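Local coordinates for pumilio homolog 23 (Arabidopsis thaliana, PDB 5WZJ), which binds RNA sequence-specifically through its pumilio repeats, recognising an 18S rRNA element, and probably regulates translation and stability of target mRNAs, at residues Glu279-Asn284 and Arg321-Val326; Asn312-Leu317 and Gly341-Glu346. One frame throughout, in Å; residues are numbered along the deposited sequence.

Contact 1 of 2, residues Glu279-Asn284 and Arg321-Val326; sequences ESMKDN and RCANFV. With nucleotides of chain B.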
# COMPACT_ATOMS: atom_id res chain seq x y z
N GLU A 279 13.10 -17.92 14.47
CA GLU A 279 12.03 -18.75 15.04
C GLU A 279 10.73 -17.99 15.26
O GLU A 279 9.67 -18.62 15.36
CB GLU A 279 12.48 -19.37 16.37
CG GLU A 279 13.31 -20.63 16.22
CD GLU A 279 14.00 -21.04 17.52
OE1 GLU A 279 13.73 -20.40 18.57
OE2 GLU A 279 14.82 -21.98 17.48
N SER A 280 10.78 -16.66 15.37
CA SER A 280 9.57 -15.88 15.55
C SER A 280 8.98 -15.40 14.23
O SER A 280 7.93 -14.75 14.24
CB SER A 280 9.85 -14.67 16.46
OG SER A 280 10.44 -15.07 17.69
N MET A 281 9.62 -15.71 13.10
CA MET A 281 9.28 -15.11 11.81
C MET A 281 7.92 -15.54 11.28
O MET A 281 7.37 -14.88 10.39
CB MET A 281 10.36 -15.44 10.78
CG MET A 281 10.40 -14.48 9.60
SD MET A 281 10.86 -12.81 10.14
CE MET A 281 12.55 -13.06 10.65
N LYS A 282 7.37 -16.65 11.78
CA LYS A 282 6.07 -17.13 11.33
C LYS A 282 4.93 -16.55 12.15
O LYS A 282 3.76 -16.76 11.79
CB LYS A 282 6.02 -18.66 11.39
CG LYS A 282 7.09 -19.32 10.50
CD LYS A 282 7.06 -20.84 10.59
CE LYS A 282 8.17 -21.44 9.72
NZ LYS A 282 8.14 -22.94 9.70
N ASP A 283 5.23 -15.82 13.21
CA ASP A 283 4.19 -15.14 13.97
C ASP A 283 3.55 -14.03 13.13
O ASP A 283 4.24 -13.30 12.41
CB ASP A 283 4.78 -14.55 15.25
CG ASP A 283 3.76 -13.81 16.06
OD1 ASP A 283 3.02 -14.48 16.79
OD2 ASP A 283 3.69 -12.56 15.95
N ASN A 284 2.22 -13.90 13.22
CA ASN A 284 1.57 -12.90 12.36
C ASN A 284 1.99 -11.48 12.74
O ASN A 284 2.20 -10.65 11.85
CB ASN A 284 0.06 -13.02 12.41
CG ASN A 284 -0.62 -11.96 11.55
OD1 ASN A 284 -0.52 -12.00 10.32
ND2 ASN A 284 -1.25 -10.97 12.19
N ARG A 321 2.36 -19.10 5.79
CA ARG A 321 1.27 -18.16 5.51
C ARG A 321 1.59 -16.73 5.94
O ARG A 321 1.01 -15.79 5.40
CB ARG A 321 -0.02 -18.64 6.19
CG ARG A 321 0.00 -18.53 7.71
CD ARG A 321 -1.08 -19.40 8.39
NE ARG A 321 -2.45 -18.98 8.09
CZ ARG A 321 -3.14 -18.10 8.81
NH1 ARG A 321 -4.39 -17.79 8.47
NH2 ARG A 321 -2.59 -17.52 9.87
N CYS A 322 2.48 -16.53 6.92
CA CYS A 322 2.87 -15.19 7.33
C CYS A 322 4.27 -14.81 6.86
O CYS A 322 4.48 -13.72 6.33
CB CYS A 322 2.80 -15.05 8.86
SG CYS A 322 1.13 -15.16 9.54
N ALA A 323 5.24 -15.69 7.08
CA ALA A 323 6.62 -15.36 6.77
C ALA A 323 6.86 -15.14 5.28
O ALA A 323 7.86 -14.51 4.92
CB ALA A 323 7.55 -16.46 7.28
N ASN A 324 5.99 -15.64 4.39
CA ASN A 324 6.29 -15.43 2.98
C ASN A 324 6.22 -13.96 2.61
O ASN A 324 6.90 -13.52 1.69
CB ASN A 324 5.36 -16.27 2.08
CG ASN A 324 4.02 -15.62 1.84
OD1 ASN A 324 3.83 -14.92 0.84
ND2 ASN A 324 3.07 -15.84 2.75
N PHE A 325 5.43 -13.17 3.35
CA PHE A 325 5.42 -11.73 3.09
C PHE A 325 6.71 -11.07 3.56
O PHE A 325 7.13 -10.07 2.98
CB PHE A 325 4.20 -11.09 3.75
CG PHE A 325 2.90 -11.52 3.14
CD1 PHE A 325 2.44 -10.92 1.97
CD2 PHE A 325 2.16 -12.54 3.71
CE1 PHE A 325 1.25 -11.32 1.39
CE2 PHE A 325 0.97 -12.96 3.14
CZ PHE A 325 0.51 -12.33 1.98
N VAL A 326 7.35 -11.63 4.60
CA VAL A 326 8.69 -11.16 4.97
C VAL A 326 9.68 -11.46 3.85
O VAL A 326 10.54 -10.63 3.53
CB VAL A 326 9.14 -11.79 6.29
CG1 VAL A 326 10.50 -11.21 6.70
CG2 VAL A 326 8.12 -11.55 7.40
P G B 7 -5.60 -14.83 3.63
OP1 G B 7 -6.55 -15.89 4.03
OP2 G B 7 -6.02 -13.49 3.15
O5' G B 7 -4.68 -14.48 4.89
C5' G B 7 -4.15 -15.51 5.70
C4' G B 7 -3.24 -14.95 6.77
O4' G B 7 -1.96 -14.59 6.20
C3' G B 7 -3.71 -13.67 7.43
O3' G B 7 -4.73 -13.89 8.39
C2' G B 7 -2.41 -13.12 8.02
O2' G B 7 -2.08 -13.82 9.21
C1' G B 7 -1.40 -13.51 6.93
N9 G B 7 -1.16 -12.38 6.02
C8 G B 7 -1.99 -11.92 5.02
N7 G B 7 -1.51 -10.87 4.42
C5 G B 7 -0.31 -10.61 5.07
C6 G B 7 0.65 -9.59 4.85
O6 G B 7 0.62 -8.69 4.02
N1 G B 7 1.74 -9.69 5.72
C2 G B 7 1.86 -10.65 6.69
N2 G B 7 2.96 -10.59 7.44
N3 G B 7 0.96 -11.61 6.90
C4 G B 7 -0.09 -11.53 6.06
P U B 6 -4.65 -13.64 -2.97
OP1 U B 6 -4.26 -14.78 -3.83
OP2 U B 6 -5.87 -12.87 -3.26
O5' U B 6 -4.76 -14.13 -1.46
C5' U B 6 -5.21 -15.44 -1.11
C4' U B 6 -4.53 -15.91 0.15
O4' U B 6 -3.16 -16.26 -0.16
C3' U B 6 -4.46 -14.85 1.27
O3' U B 6 -4.60 -15.47 2.55
C2' U B 6 -3.05 -14.28 1.11
O2' U B 6 -2.51 -13.74 2.30
C1' U B 6 -2.27 -15.51 0.66
N1 U B 6 -1.07 -15.22 -0.14
C2 U B 6 0.17 -15.46 0.43
O2 U B 6 0.30 -15.89 1.58
N3 U B 6 1.26 -15.19 -0.37
C4 U B 6 1.23 -14.72 -1.67
O4 U B 6 2.29 -14.53 -2.28
C5 U B 6 -0.09 -14.51 -2.20
C6 U B 6 -1.16 -14.75 -1.44
P U B 5 -4.85 -7.23 -2.76
OP1 U B 5 -6.21 -7.77 -2.98
OP2 U B 5 -4.48 -6.52 -1.51
O5' U B 5 -3.80 -8.40 -2.99
C5' U B 5 -3.86 -9.22 -4.15
C4' U B 5 -3.14 -10.52 -3.95
O4' U B 5 -1.71 -10.26 -3.84
C3' U B 5 -3.53 -11.28 -2.68
O3' U B 5 -3.38 -12.66 -2.92
C2' U B 5 -2.46 -10.83 -1.68
O2' U B 5 -2.24 -11.72 -0.61
C1' U B 5 -1.23 -10.72 -2.59
N1 U B 5 -0.21 -9.77 -2.13
C2 U B 5 1.08 -10.25 -2.01
O2 U B 5 1.37 -11.41 -2.24
N3 U B 5 2.02 -9.34 -1.60
C4 U B 5 1.79 -8.01 -1.31
O4 U B 5 2.75 -7.33 -0.96
C5 U B 5 0.44 -7.58 -1.47
C6 U B 5 -0.50 -8.45 -1.87

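Contact 2 of 2, residues Asn312-Leu317 and Gly341-Glu346; sequences NSLFEL and GIMWEE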
# COMPACT_ATOMS: atom_id res chain seq x y z
N ASN A 312 19.61 -19.48 3.65
CA ASN A 312 19.41 -20.92 3.83
C ASN A 312 18.02 -21.28 4.36
O ASN A 312 17.69 -22.46 4.43
CB ASN A 312 20.47 -21.57 4.74
CG ASN A 312 21.87 -21.35 4.23
OD1 ASN A 312 22.13 -21.52 3.04
ND2 ASN A 312 22.77 -20.93 5.10
N SER A 313 17.17 -20.31 4.71
CA SER A 313 15.80 -20.60 5.13
C SER A 313 14.76 -20.03 4.18
O SER A 313 13.57 -20.00 4.53
CB SER A 313 15.56 -20.07 6.55
OG SER A 313 16.45 -20.66 7.49
N LEU A 314 15.16 -19.59 2.99
CA LEU A 314 14.26 -18.78 2.17
C LEU A 314 13.02 -19.56 1.75
O LEU A 314 11.90 -19.03 1.79
CB LEU A 314 15.00 -18.26 0.94
CG LEU A 314 16.14 -17.27 1.20
CD1 LEU A 314 16.70 -16.73 -0.13
CD2 LEU A 314 15.66 -16.11 2.10
N PHE A 315 13.19 -20.82 1.35
CA PHE A 315 12.03 -21.56 0.86
C PHE A 315 11.10 -21.94 2.00
O PHE A 315 9.87 -21.81 1.87
CB PHE A 315 12.45 -22.81 0.07
CG PHE A 315 11.27 -23.63 -0.40
CD1 PHE A 315 10.41 -23.13 -1.36
CD2 PHE A 315 11.00 -24.86 0.16
CE1 PHE A 315 9.31 -23.85 -1.77
CE2 PHE A 315 9.89 -25.60 -0.25
CZ PHE A 315 9.06 -25.09 -1.23
N GLU A 316 11.65 -22.38 3.13
CA GLU A 316 10.81 -22.71 4.28
C GLU A 316 9.96 -21.52 4.69
O GLU A 316 8.76 -21.67 4.99
CB GLU A 316 11.65 -23.18 5.46
CG GLU A 316 10.80 -23.53 6.68
CD GLU A 316 11.62 -23.80 7.94
OE1 GLU A 316 12.84 -24.07 7.82
OE2 GLU A 316 11.04 -23.75 9.05
N LEU A 317 10.55 -20.32 4.71
CA LEU A 317 9.79 -19.13 5.09
C LEU A 317 8.79 -18.73 4.01
O LEU A 317 7.70 -18.21 4.32
CB LEU A 317 10.75 -17.98 5.42
CG LEU A 317 11.64 -18.22 6.65
CD1 LEU A 317 12.71 -17.15 6.78
CD2 LEU A 317 10.81 -18.30 7.95
N GLY A 341 21.86 -14.01 -6.63
CA GLY A 341 22.22 -15.39 -6.89
C GLY A 341 21.83 -16.33 -5.77
O GLY A 341 21.35 -17.44 -6.02
N ILE A 342 22.00 -15.90 -4.53
CA ILE A 342 21.60 -16.74 -3.41
C ILE A 342 20.08 -16.93 -3.41
O ILE A 342 19.58 -18.04 -3.22
CB ILE A 342 22.10 -16.15 -2.08
CG1 ILE A 342 23.61 -16.35 -1.97
CG2 ILE A 342 21.39 -16.79 -0.90
CD1 ILE A 342 24.28 -15.42 -0.99
N MET A 343 19.34 -15.86 -3.67
CA MET A 343 17.89 -15.99 -3.69
C MET A 343 17.43 -16.89 -4.84
O MET A 343 16.50 -17.68 -4.68
CB MET A 343 17.23 -14.61 -3.78
CG MET A 343 17.50 -13.74 -2.54
SD MET A 343 16.57 -12.20 -2.61
CE MET A 343 17.20 -11.48 -4.14
N TRP A 344 18.08 -16.79 -6.00
CA TRP A 344 17.66 -17.61 -7.12
C TRP A 344 17.92 -19.09 -6.85
O TRP A 344 17.08 -19.94 -7.14
CB TRP A 344 18.37 -17.16 -8.40
CG TRP A 344 17.84 -17.82 -9.64
CD1 TRP A 344 16.72 -17.48 -10.35
CD2 TRP A 344 18.40 -18.95 -10.31
NE1 TRP A 344 16.56 -18.32 -11.42
CE2 TRP A 344 17.58 -19.23 -11.42
CE3 TRP A 344 19.53 -19.74 -10.07
CZ2 TRP A 344 17.85 -20.28 -12.29
CZ3 TRP A 344 19.80 -20.77 -10.94
CH2 TRP A 344 18.96 -21.04 -12.03
N GLU A 345 19.07 -19.41 -6.25
CA GLU A 345 19.38 -20.81 -5.96
C GLU A 345 18.40 -21.42 -4.97
O GLU A 345 18.00 -22.58 -5.13
CB GLU A 345 20.81 -20.92 -5.44
CG GLU A 345 21.88 -20.71 -6.49
CD GLU A 345 23.28 -20.61 -5.89
OE1 GLU A 345 23.46 -21.00 -4.72
OE2 GLU A 345 24.20 -20.14 -6.60
N GLU A 346 18.00 -20.67 -3.94
CA GLU A 346 17.14 -21.26 -2.92
C GLU A 346 15.69 -21.39 -3.39
O GLU A 346 14.98 -22.29 -2.94
CB GLU A 346 17.19 -20.45 -1.62
CG GLU A 346 18.56 -20.41 -0.92
CD GLU A 346 18.47 -19.92 0.54
OE1 GLU A 346 17.48 -20.27 1.22
OE2 GLU A 346 19.37 -19.18 1.01
O HOH W 1 15.77 -22.37 1.22

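Contact 1 of 2, residues Glu279-Asn284 and Arg321-Val326
Met281 turns CG away from its own backbone N (chi1 -159°), and bends at chi2 and chi3 curl the unbranched chain so that SD lies across the methyls of Val326, 3.8 Å from CG1. Nearer the backbone, CG meets the CB of Ala323, whose single methyl is small enough to fit against Met281 O. Cys322 sets SG beside its own backbone N (chi1 -66°), where it packs against the CA of Asn284 at 3.6 Å. The CB of Cys322 points toward the other segment and rests on Lys282 O, 3.5 Å away. No hydrogen bond joins the two segments directly; G7 of chain B engages both, by a hydrogen bond to one and a stack on the other. Asn284 OD1 accepts a bond of 2.6 Å from O2' of G7. From the other segment Phe325 lies flat against the G7 base, with C6 of G7 centred 3.4 Å above its ring. Asn324, also held by Asp320 O, offers an amide that matches uracil: OD1 takes N3-H of U6 of chain B (2.9 Å), and ND2 gives to its O2 (3.0 Å). An aromatic residue against one base and an amide reading the edge of the next are the signature of base recognition on the inner surface of a PUF repeat domain.

Contact 2 of 2, residues Asn312-Leu317 and Gly341-Glu346
Glu346 OE1 is gripped from two sources: Leu314 N donates to it over 3.0 Å, nearly along its C-O axis, and a water donates over 2.7 Å. That water in turn accepts from Phe315 N, so one carboxylate oxygen serves two successive amides at the start of helix 314-318, one directly and one through solvent. The other oxygen, OE2, takes Asn312 N on its syn side at 2.7 Å, a fairly straight bond that comes from 26° out of the carboxylate plane. An extended chain beyond CG carries the carboxylate across from helix 337-347 to these amides. A negative group suits the place, since the positive end of the short helix probably favours it. Ser313, at the N-cap position, makes no capping bond with its side chain; the carboxylate of Glu346, remote in sequence, receives Leu314 N instead. Asn312 has a positive phi (78°), a conformation that asparagine tolerates well. An alanine in place of Glu346 would probably leave Leu314 N and Asn312 N without their acceptor, and the water tied to Phe315 N without its carboxylate mate. Beside the polar group the contact turns apolar. Leu314 crosses the glutamate at about a right angle, its CD1 lying 3.7 Å from Glu346 CD and 3.9 Å from Met343 CG. Leu314 packs on Leu330 and Met343 on Ile331, both of helix 323-332. This is helix-to-helix packing within the all-helical PUF repeat domain, in and just past pumilio repeat 6, with a glutamate of one helix accepting backbone N-H groups at the start of another.

Overall arrangement
The segments of the two contacts alternate along the chain, and their centres lie 15 Å apart. Helix 323-332 joins them in sequence, following helix 314-318 and preceding helix 337-347. They also touch directly. Lys282 NZ of contact 1 forms a salt bridge with Glu316 OE2 of contact 2 at 3.1 Å. Leu317 packs against contact 1 as well: its carbonyl O lies 3.4 Å from Ala323 CB, and its CD2 meets Met281 CB at 4.1 Å. Contact 1, between pumilio repeats 5 and 6, meets the bound RNA itself. Contact 2 lies farther back, its nearest atom about 8 Å from the nucleic acid, and joins helices behind the base-reading residues.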